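Local coordinates for protein pyridoxine 4-oxidase (Mesorhizobium loti, PDB 4HA6) that probably oxidises the 4-hydroxymethyl group of pyridoxine, using FAD as cofactor, and here holds pyridoxamine in its active site, at residues D291-A296 / A387-G392; A340-E345 / S440-H445; L358-T363 / D434-R439. All coordinates share one frame; numbering follows the deposited sequence.

How the contacts relate
All three contacts gather on the antiparallel sheet of this GMC oxidoreductase. Contacts 1 and 3 are fully buried, while contact 2 is only partly so. Strand 293-302 lies between strands 355-362 and 441-443 and so pairs with an element of contact 3 on one hand and of contact 2 on the other; helix 430-440 of contact 3 runs straight into strand 441-443 of contact 2. Chemistry shifts with place: contact 3, farthest from the ligands, is purely apolar and aromatic, contact 1 adds a buried phenol-carboxylate bond to its leucine packing, and contact 2 packs a serine and two isoleucines loosely, beside a strand leading to the histidines that meet pyridoxamine and flavin.

Contact 1: D291-A296 / A387-G392; sequences DHLLGA and AYLQTG
Leu293 and Tyr388 bury the most surface here, and Asp291 adds the polar end. They join the start of strand 293-302, in the antiparallel sheet of the GMC oxidoreductase fold, and the residues just before it to a type II beta turn, Ala387 to Gln390, that leads into helix 392-409. One methyl of Leu293, CD2, sits squarely over the Tyr388 ring, 3.5 Å from its centroid and 9° off the normal, a textbook CH-pi contact. The leucine's other methyl, CD1, passes over the CB end of the tyrosine and reaches Leu389, with Leu293 CD1 and Leu389 CD1 3.6 Å apart, so the two branches divide their work between consecutive residues of the turn. Phe398 of helix 392-409 and Val441 both pack on the two leucines.

At the far end of the ring Tyr388 OH donates to Asp291 OD2. The carboxylate oxygen lies near the ring plane, although the carboxylate and ring planes are turned 45° apart. CG of Asp291 stands anti to its N (chi1 179°), which carries the carboxylate past the edge of the ring towards the hydroxyl. Both carboxylate oxygens have further partners: OD2 also bonds Thr443 OG1, and OD1 bonds the backbone N of His446. Asp291 thus ties the turn to the chain that carries the pocket histidines, and its side chain lies about 8 Å from pyridoxamine. Tyr388 OH and Asp291 OD2 refine to 2.4 Å, a doubtful value at 2.1 Å resolution that does not measure bond strength.

Contact 2: A340-E345 / S440-H445; sequences APIVSE and SVITHH. With PXM (4-(aminomethyl)-5-(hydroxymethyl)-2-methylpyridin-3-ol), chain J; FAD (flavin-adenine dinucleotide), chain B.
Ser344 and Ile442 meet where the loop after strand 333-338 crosses the start of strand 441-443. Ser344 turns its CB toward the junction of helix 430-440 and strand 441-443, 3.8 Å from Ile442 CG2 and 3.5 Å from Ser440 O. Its hydroxyl, at chi1 72°, bonds outside the contact to Arg439 O. At chi1 53° Ile442 sends CG1 to the loop side, where CD1 touches Ile342 CG2 lightly at 4.4 Å, while its CG2 branch meets Ser344 CB; Ala296 packs against both isoleucines.

The same strand ends in the active site. Thr443 OG1 accepts from His445 N in an ST turn, and Thr443 CG2 lies against one face of the His445 imidazole. Flavin methyl C7M stands over the centre of the opposite face. At the ring edge, in its plane, His445 ND1 donates to pyridoxamine O3 at 3.1 Å with an angle of 163°. His444 O accepts from pyridoxamine N4 and O3, the latter 2.8 Å away. The loop is thus held by van der Waals packing of a serine CB and two isoleucines, whereas past the strand end a backbone acceptor and an imidazole donor grip O3, which probably helps fix the pyridine ring before the flavin.

Contact 3: L358-T363 / D434-R439; sequences LLFGIT and DDFIAR
Phe360 reaches from strand 355-362 to helix 430-440 and meets Phe436 and Ile437 with the far rim of its ring. At chi1 56° the ring is tucked over its own backbone, flanked by N and C, and chi2 near -90° turns it broadside to the CA-CB bond, which points at the helix. CZ then stands 3.9 Å from Phe436 CE1, and CE2 lies 4.0 Å from Ile437 CG1, so neighbouring atoms of one ring serve consecutive residues of the helix.

Phe436 CE1 comes in at the edge of the Phe360 ring, close to its plane. With chi1 at 173° Phe436 holds its ring out from the helix to Phe360; Leu423, Pro424 and Phe347 also touch it. Ile437 has CG1 anti to the carbonyl carbon instead, and this brings the CG1 branch to the phenylalanine. Leu402 of helix 392-409 also packs on Phe360. On another side of helix 430-440, Arg439 NH1 bridges to Asp435 OD2 one turn earlier, 2.7 Å away and above the carboxylate plane.

Such apolar packing of a helix on a face of an antiparallel sheet is characteristic of the substrate-binding part of GMC oxidoreductases.

Contact 1: D291-A296 / A387-G392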
loop_
_atom_site.group_PDB
_atom_site.type_symbol
_atom_site.label_atom_id
_atom_site.label_comp_id
_atom_site.label_asym_id
_atom_site.label_seq_id
_atom_site.Cartn_x
_atom_site.Cartn_y
_atom_site.Cartn_z
ATOM N N ASP A 291 4.273 -6.081 5.378
ATOM C CA ASP A 291 3.987 -4.659 5.538
ATOM C C ASP A 291 5.323 -3.939 5.708
ATOM O O ASP A 291 6.342 -4.576 6.011
ATOM C CB ASP A 291 3.078 -4.425 6.749
ATOM C CG ASP A 291 2.754 -2.941 6.989
ATOM O OD1 ASP A 291 2.674 -2.153 6.007
ATOM O OD2 ASP A 291 2.562 -2.570 8.177
ATOM N N HIS A 292 5.335 -2.629 5.467
ATOM C CA HIS A 292 6.543 -1.825 5.705
ATOM C C HIS A 292 6.411 -1.195 7.082
ATOM O O HIS A 292 5.298 -0.901 7.521
ATOM C CB HIS A 292 6.683 -0.701 4.670
ATOM C CG HIS A 292 7.291 -1.118 3.366
ATOM N ND1 HIS A 292 6.702 -0.834 2.152
ATOM C CD2 HIS A 292 8.453 -1.752 3.080
ATOM C CE1 HIS A 292 7.463 -1.295 1.173
ATOM N NE2 HIS A 292 8.532 -1.858 1.712
ATOM N N LEU A 293 7.547 -0.988 7.752
ATOM C CA LEU A 293 7.607 -0.202 8.978
ATOM C C LEU A 293 8.393 1.093 8.759
ATOM O O LEU A 293 9.304 1.151 7.912
ATOM C CB LEU A 293 8.290 -1.001 10.095
ATOM C CG LEU A 293 7.497 -2.165 10.674
ATOM C CD1 LEU A 293 8.402 -3.056 11.516
ATOM C CD2 LEU A 293 6.345 -1.617 11.512
ATOM N N LEU A 294 8.041 2.125 9.529
ATOM C CA LEU A 294 8.882 3.312 9.642
ATOM C C LEU A 294 9.157 3.585 11.114
ATOM O O LEU A 294 8.240 3.543 11.938
ATOM C CB LEU A 294 8.210 4.526 9.009
ATOM C CG LEU A 294 8.135 4.525 7.484
ATOM C CD1 LEU A 294 7.314 5.693 6.965
ATOM C CD2 LEU A 294 9.543 4.556 6.904
ATOM N N GLY A 295 10.414 3.869 11.447
ATOM C CA GLY A 295 10.758 4.252 12.795
ATOM C C GLY A 295 10.331 5.690 13.032
ATOM O O GLY A 295 10.755 6.606 12.308
ATOM N N ALA A 296 9.493 5.891 14.046
ATOM C CA ALA A 296 8.973 7.220 14.367
ATOM C C ALA A 296 9.428 7.641 15.760
ATOM O O ALA A 296 8.725 7.389 16.739
ATOM C CB ALA A 296 7.440 7.225 14.299
ATOM N N ALA A 387 3.924 -10.085 12.326
ATOM C CA ALA A 387 5.247 -10.636 12.687
ATOM C C ALA A 387 6.361 -9.611 12.501
ATOM O O ALA A 387 7.431 -9.924 11.967
ATOM C CB ALA A 387 5.556 -11.903 11.887
ATOM N N TYR A 388 6.112 -8.386 12.950
ATOM C CA TYR A 388 7.070 -7.305 12.743
ATOM C C TYR A 388 8.416 -7.634 13.397
ATOM O O TYR A 388 8.464 -8.152 14.522
ATOM C CB TYR A 388 6.537 -5.989 13.317
ATOM C CG TYR A 388 5.451 -5.275 12.536
ATOM C CD1 TYR A 388 4.421 -4.629 13.212
ATOM C CD2 TYR A 388 5.478 -5.185 11.139
ATOM C CE1 TYR A 388 3.439 -3.935 12.542
ATOM C CE2 TYR A 388 4.475 -4.481 10.445
ATOM C CZ TYR A 388 3.459 -3.863 11.167
ATOM O OH TYR A 388 2.447 -3.157 10.551
ATOM N N LEU A 389 9.499 -7.323 12.687
ATOM C CA LEU A 389 10.865 -7.489 13.205
ATOM C C LEU A 389 11.179 -8.880 13.761
ATOM O O LEU A 389 11.850 -8.992 14.791
ATOM C CB LEU A 389 11.154 -6.439 14.284
ATOM C CG LEU A 389 11.702 -5.072 13.839
ATOM C CD1 LEU A 389 11.472 -4.798 12.353
ATOM C CD2 LEU A 389 11.140 -3.942 14.703
ATOM N N GLN A 390 10.722 -9.936 13.093
ATOM C CA GLN A 390 10.928 -11.271 13.657
ATOM C C GLN A 390 12.215 -11.948 13.150
ATOM O O GLN A 390 12.686 -12.931 13.724
ATOM C CB GLN A 390 9.697 -12.151 13.431
ATOM C CG GLN A 390 9.343 -13.063 14.626
ATOM C CD GLN A 390 8.967 -12.284 15.892
ATOM O OE1 GLN A 390 7.817 -11.886 16.070
ATOM N NE2 GLN A 390 9.940 -12.068 16.773
ATOM N N THR A 391 12.785 -11.419 12.077
ATOM C CA THR A 391 13.983 -12.014 11.518
ATOM C C THR A 391 15.214 -11.222 11.939
ATOM O O THR A 391 15.126 -10.022 12.243
ATOM C CB THR A 391 13.906 -12.076 9.980
ATOM O OG1 THR A 391 13.800 -10.741 9.438
ATOM C CG2 THR A 391 12.701 -12.911 9.552
ATOM N N GLY A 392 16.367 -11.879 11.957
ATOM C CA GLY A 392 17.600 -11.177 12.296
ATOM C C GLY A 392 17.999 -10.176 11.235
ATOM O O GLY A 392 18.569 -9.113 11.539
#

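Contact 2: A340-E345 / S440-H445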
loop_
_atom_site.group_PDB
_atom_site.type_symbol
_atom_site.label_atom_id
_atom_site.label_comp_id
_atom_site.label_asym_id
_atom_site.label_seq_id
_atom_site.Cartn_x
_atom_site.Cartn_y
_atom_site.Cartn_z
ATOM N N ALA A 340 6.476 17.109 9.750
ATOM C CA ALA A 340 5.790 17.020 11.045
ATOM C C ALA A 340 6.589 16.186 12.051
ATOM O O ALA A 340 7.176 15.166 11.690
ATOM C CB ALA A 340 4.421 16.424 10.867
ATOM N N PRO A 341 6.595 16.609 13.325
ATOM C CA PRO A 341 7.352 15.928 14.392
ATOM C C PRO A 341 6.747 14.567 14.788
ATOM O O PRO A 341 6.271 14.402 15.910
ATOM C CB PRO A 341 7.266 16.915 15.562
ATOM C CG PRO A 341 5.984 17.687 15.311
ATOM C CD PRO A 341 5.890 17.813 13.810
ATOM N N ILE A 342 6.799 13.602 13.874
ATOM C CA ILE A 342 6.104 12.325 14.027
ATOM C C ILE A 342 6.795 11.321 14.971
ATOM O O ILE A 342 7.937 10.938 14.749
ATOM C CB ILE A 342 5.881 11.682 12.638
ATOM C CG1 ILE A 342 4.925 12.550 11.808
ATOM C CG2 ILE A 342 5.375 10.250 12.770
ATOM C CD1 ILE A 342 4.544 11.960 10.458
ATOM N N VAL A 343 6.104 10.904 16.030
ATOM C CA VAL A 343 6.636 9.865 16.910
ATOM C C VAL A 343 5.562 8.815 17.175
ATOM O O VAL A 343 4.370 9.096 17.016
ATOM C CB VAL A 343 7.131 10.430 18.261
ATOM C CG1 VAL A 343 8.141 11.549 18.045
ATOM C CG2 VAL A 343 5.958 10.925 19.097
ATOM N N SER A 344 5.975 7.611 17.576
ATOM C CA SER A 344 5.012 6.565 17.942
ATOM C C SER A 344 4.360 6.902 19.279
ATOM O O SER A 344 4.741 7.880 19.928
ATOM C CB SER A 344 5.709 5.206 18.057
ATOM O OG SER A 344 6.515 5.160 19.226
ATOM N N GLU A 345 3.389 6.094 19.699
ATOM C CA GLU A 345 2.759 6.295 21.002
ATOM C C GLU A 345 3.728 6.085 22.169
ATOM O O GLU A 345 3.422 6.468 23.296
ATOM C CB GLU A 345 1.531 5.396 21.176
ATOM C CG GLU A 345 1.849 3.978 21.627
ATOM C CD GLU A 345 2.428 3.097 20.520
ATOM O OE1 GLU A 345 2.555 3.562 19.364
ATOM O OE2 GLU A 345 2.755 1.927 20.812
ATOM N N SER A 440 9.751 2.394 18.570
ATOM C CA SER A 440 9.461 3.522 17.674
ATOM C C SER A 440 8.758 3.165 16.355
ATOM O O SER A 440 8.069 4.016 15.755
ATOM C CB SER A 440 10.755 4.285 17.364
ATOM O OG SER A 440 11.597 3.517 16.527
ATOM N N VAL A 441 8.939 1.935 15.869
ATOM C CA VAL A 441 8.384 1.594 14.555
ATOM C C VAL A 441 6.848 1.673 14.513
ATOM O O VAL A 441 6.157 1.268 15.463
ATOM C CB VAL A 441 8.865 0.206 14.038
ATOM C CG1 VAL A 441 10.358 0.244 13.650
ATOM C CG2 VAL A 441 8.595 -0.898 15.061
ATOM N N ILE A 442 6.323 2.197 13.407
ATOM C CA ILE A 442 4.882 2.167 13.140
ATOM C C ILE A 442 4.668 1.621 11.730
ATOM O O ILE A 442 5.631 1.554 10.958
ATOM C CB ILE A 442 4.277 3.579 13.224
ATOM C CG1 ILE A 442 5.047 4.545 12.324
ATOM C CG2 ILE A 442 4.272 4.094 14.672
ATOM C CD1 ILE A 442 4.574 5.980 12.455
ATOM N N THR A 443 3.431 1.241 11.382
ATOM C CA THR A 443 3.143 0.766 10.027
ATOM C C THR A 443 3.290 1.870 8.969
ATOM O O THR A 443 2.912 3.028 9.198
ATOM C CB THR A 443 1.731 0.114 9.908
ATOM O OG1 THR A 443 1.474 -0.233 8.542
ATOM C CG2 THR A 443 0.636 1.051 10.383
ATOM N N HIS A 444 3.827 1.500 7.808
ATOM C CA HIS A 444 3.961 2.427 6.689
ATOM C C HIS A 444 2.708 2.358 5.811
ATOM O O HIS A 444 2.625 3.064 4.809
ATOM C CB HIS A 444 5.213 2.057 5.887
ATOM C CG HIS A 444 5.716 3.131 4.958
ATOM N ND1 HIS A 444 4.933 4.162 4.494
ATOM C CD2 HIS A 444 6.940 3.307 4.398
ATOM C CE1 HIS A 444 5.649 4.928 3.680
ATOM N NE2 HIS A 444 6.868 4.433 3.615
ATOM N N HIS A 445 1.760 1.489 6.184
ATOM C CA HIS A 445 0.499 1.295 5.566
ATOM C C HIS A 445 0.479 0.535 4.285
ATOM O O HIS A 445 -0.295 0.852 3.443
ATOM C CB HIS A 445 -0.242 2.614 5.355
ATOM C CG HIS A 445 -0.498 3.349 6.591
ATOM N ND1 HIS A 445 0.246 4.327 6.981
ATOM C CD2 HIS A 445 -1.364 3.117 7.589
ATOM C CE1 HIS A 445 -0.159 4.729 8.123
ATOM N NE2 HIS A 445 -1.128 3.993 8.490
HETATM N N1 PXM J . 4.513 8.420 5.815
HETATM C C2 PXM J . 3.661 7.420 6.033
HETATM C C2A PXM J . 3.324 6.944 7.411
HETATM C C3 PXM J . 3.094 6.839 4.910
HETATM O O3 PXM J . 2.206 5.800 5.078
HETATM C C4 PXM J . 3.410 7.275 3.605
HETATM C C5 PXM J . 4.335 8.349 3.453
HETATM C C5A PXM J . 4.786 8.973 2.147
HETATM O O5 PXM J . 4.716 8.202 0.998
HETATM C C6 PXM J . 4.867 8.898 4.624
HETATM C C4A PXM J . 2.733 6.567 2.465
HETATM N N4 PXM J . 2.800 5.137 2.543
HETATM P PA FAD B . -8.171 -0.838 -0.960
HETATM O O1A FAD B . -7.833 0.396 -1.784
HETATM O O2A FAD B . -7.994 -0.779 0.532
HETATM O O5B FAD B . -9.701 -1.230 -1.309
HETATM C C5B FAD B . -10.478 -2.179 -0.585
HETATM C C4B FAD B . -11.924 -1.749 -0.788
HETATM O O4B FAD B . -12.828 -2.855 -0.693
HETATM C C3B FAD B . -12.346 -0.746 0.278
HETATM O O3B FAD B . -13.035 0.313 -0.407
HETATM C C2B FAD B . -13.286 -1.525 1.194
HETATM O O2B FAD B . -14.287 -0.670 1.775
HETATM C C1B FAD B . -13.879 -2.565 0.248
HETATM N N9A FAD B . -14.274 -3.856 0.887
HETATM C C8A FAD B . -13.566 -4.559 1.797
HETATM N N7A FAD B . -14.228 -5.699 2.135
HETATM C C5A FAD B . -15.383 -5.745 1.430
HETATM C C6A FAD B . -16.534 -6.678 1.310
HETATM N N6A FAD B . -16.582 -7.840 2.036
HETATM N N1A FAD B . -17.535 -6.337 0.448
HETATM C C2A FAD B . -17.494 -5.203 -0.282
HETATM N N3A FAD B . -16.470 -4.322 -0.216
HETATM C C4A FAD B . -15.402 -4.528 0.605
HETATM N N1 FAD B . 0.367 3.809 -0.971
HETATM C C2 FAD B . 1.199 4.529 -1.747
HETATM O O2 FAD B . 1.673 3.991 -2.772
HETATM N N3 FAD B . 1.560 5.791 -1.445
HETATM C C4 FAD B . 1.097 6.429 -0.357
HETATM O O4 FAD B . 1.454 7.604 -0.081
HETATM C C4X FAD B . 0.176 5.701 0.546
HETATM N N5 FAD B . -0.323 6.259 1.668
HETATM C C5X FAD B . -1.180 5.575 2.467
HETATM C C6 FAD B . -1.697 6.165 3.618
HETATM C C7 FAD B . -2.583 5.466 4.433
HETATM C C7M FAD B . -3.135 6.122 5.675
HETATM C C8 FAD B . -2.984 4.078 4.072
HETATM C C8M FAD B . -3.937 3.323 4.960
HETATM C C9 FAD B . -2.476 3.478 2.921
HETATM C C9A FAD B . -1.582 4.184 2.115
HETATM N N10 FAD B . -1.059 3.588 0.954
HETATM C C10 FAD B . -0.175 4.324 0.152
HETATM C "C1'" FAD B . -1.432 2.214 0.596
HETATM C "C2'" FAD B . -2.415 2.148 -0.561
HETATM O "O2'" FAD B . -3.471 3.103 -0.368
HETATM C "C3'" FAD B . -2.976 0.725 -0.587
HETATM O "O3'" FAD B . -1.873 -0.197 -0.598
HETATM C "C4'" FAD B . -3.861 0.496 -1.800
HETATM O "O4'" FAD B . -4.910 1.479 -1.778
HETATM C "C5'" FAD B . -4.439 -0.923 -1.812
HETATM O "O5'" FAD B . -5.564 -0.937 -2.689
HETATM P P FAD B . -6.469 -2.254 -2.794
HETATM O O1P FAD B . -7.349 -2.192 -4.036
HETATM O O2P FAD B . -5.608 -3.478 -2.558
HETATM O O3P FAD B . -7.381 -2.133 -1.481
#

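Contact 3: L358-T363 / D434-R439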
loop_
_atom_site.group_PDB
_atom_site.type_symbol
_atom_site.label_atom_id
_atom_site.label_comp_id
_atom_site.label_asym_id
_atom_site.label_seq_id
_atom_site.Cartn_x
_atom_site.Cartn_y
_atom_site.Cartn_z
ATOM N N LEU A 358 13.004 12.469 11.195
ATOM C CA LEU A 358 13.443 11.698 10.046
ATOM C C LEU A 358 12.927 10.288 10.297
ATOM O O LEU A 358 13.164 9.706 11.362
ATOM C CB LEU A 358 14.965 11.696 9.918
ATOM C CG LEU A 358 15.701 13.037 9.864
ATOM C CD1 LEU A 358 17.092 12.822 9.318
ATOM C CD2 LEU A 358 14.960 14.084 9.049
ATOM N N LEU A 359 12.195 9.755 9.331
ATOM C CA LEU A 359 11.618 8.438 9.472
ATOM C C LEU A 359 12.576 7.471 8.800
ATOM O O LEU A 359 13.232 7.821 7.812
ATOM C CB LEU A 359 10.239 8.413 8.821
ATOM C CG LEU A 359 9.342 9.568 9.284
ATOM C CD1 LEU A 359 8.044 9.608 8.505
ATOM C CD2 LEU A 359 9.062 9.468 10.782
ATOM N N PHE A 360 12.702 6.273 9.351
ATOM C CA PHE A 360 13.694 5.328 8.834
ATOM C C PHE A 360 13.042 3.957 8.782
ATOM O O PHE A 360 12.229 3.602 9.668
ATOM C CB PHE A 360 14.980 5.349 9.682
ATOM C CG PHE A 360 14.747 5.067 11.147
ATOM C CD1 PHE A 360 14.484 6.106 12.038
ATOM C CD2 PHE A 360 14.769 3.754 11.626
ATOM C CE1 PHE A 360 14.245 5.852 13.396
ATOM C CE2 PHE A 360 14.536 3.481 12.989
ATOM C CZ PHE A 360 14.269 4.537 13.870
ATOM N N GLY A 361 13.341 3.199 7.729
ATOM C CA GLY A 361 12.659 1.928 7.516
ATOM C C GLY A 361 13.527 0.980 6.715
ATOM O O GLY A 361 14.605 1.376 6.261
ATOM N N ILE A 362 13.081 -0.267 6.553
ATOM C CA ILE A 362 13.767 -1.196 5.654
ATOM C C ILE A 362 12.832 -1.467 4.484
ATOM O O ILE A 362 11.600 -1.433 4.638
ATOM C CB ILE A 362 14.154 -2.526 6.356
ATOM C CG1 ILE A 362 12.906 -3.259 6.882
ATOM C CG2 ILE A 362 15.149 -2.251 7.479
ATOM C CD1 ILE A 362 13.215 -4.647 7.400
ATOM N N THR A 363 13.395 -1.726 3.308
ATOM C CA THR A 363 12.555 -1.716 2.109
ATOM C C THR A 363 11.994 -3.065 1.720
ATOM O O THR A 363 10.975 -3.129 1.020
ATOM C CB THR A 363 13.309 -1.156 0.899
ATOM O OG1 THR A 363 14.593 -1.784 0.813
ATOM C CG2 THR A 363 13.482 0.350 1.027
ATOM N N ASP A 434 18.157 -1.692 19.243
ATOM C CA ASP A 434 17.048 -2.583 18.922
ATOM C C ASP A 434 15.820 -2.189 19.739
ATOM O O ASP A 434 14.694 -2.235 19.237
ATOM C CB ASP A 434 17.425 -4.040 19.221
ATOM C CG ASP A 434 18.270 -4.682 18.115
ATOM O OD1 ASP A 434 18.639 -3.985 17.137
ATOM O OD2 ASP A 434 18.579 -5.891 18.238
ATOM N N ASP A 435 16.039 -1.791 20.993
ATOM C CA ASP A 435 14.926 -1.466 21.891
ATOM C C ASP A 435 14.246 -0.174 21.459
ATOM O O ASP A 435 13.015 -0.088 21.407
ATOM C CB ASP A 435 15.386 -1.346 23.352
ATOM C CG ASP A 435 14.224 -1.058 24.301
ATOM O OD1 ASP A 435 13.323 -1.919 24.426
ATOM O OD2 ASP A 435 14.192 0.034 24.908
ATOM N N PHE A 436 15.049 0.836 21.149
ATOM C CA PHE A 436 14.492 2.066 20.618
ATOM C C PHE A 436 13.719 1.812 19.323
ATOM O O PHE A 436 12.600 2.315 19.144
ATOM C CB PHE A 436 15.582 3.092 20.362
ATOM C CG PHE A 436 15.077 4.310 19.660
ATOM C CD1 PHE A 436 15.251 4.455 18.291
ATOM C CD2 PHE A 436 14.399 5.299 20.365
ATOM C CE1 PHE A 436 14.763 5.583 17.626
ATOM C CE2 PHE A 436 13.917 6.431 19.716
ATOM C CZ PHE A 436 14.097 6.570 18.340
ATOM N N ILE A 437 14.313 1.046 18.409
ATOM C CA ILE A 437 13.648 0.758 17.132
ATOM C C ILE A 437 12.306 0.044 17.364
ATOM O O ILE A 437 11.282 0.436 16.797
ATOM C CB ILE A 437 14.574 -0.044 16.194
ATOM C CG1 ILE A 437 15.758 0.831 15.756
ATOM C CG2 ILE A 437 13.817 -0.560 14.974
ATOM C CD1 ILE A 437 16.901 0.033 15.093
ATOM N N ALA A 438 12.312 -0.973 18.229
ATOM C CA ALA A 438 11.111 -1.754 18.549
ATOM C C ALA A 438 10.000 -0.877 19.158
ATOM O O ALA A 438 8.804 -1.112 18.938
ATOM C CB ALA A 438 11.474 -2.901 19.506
ATOM N N ARG A 439 10.409 0.127 19.929
ATOM C CA ARG A 439 9.471 1.035 20.570
ATOM C C ARG A 439 8.955 2.089 19.596
ATOM O O ARG A 439 7.833 2.608 19.765
ATOM C CB ARG A 439 10.138 1.713 21.779
ATOM C CG ARG A 439 10.100 0.891 23.082
ATOM C CD ARG A 439 11.247 1.256 24.050
ATOM N NE ARG A 439 11.448 2.698 24.202
ATOM C CZ ARG A 439 12.639 3.306 24.220
ATOM N NH1 ARG A 439 13.770 2.615 24.095
ATOM N NH2 ARG A 439 12.709 4.624 24.359
#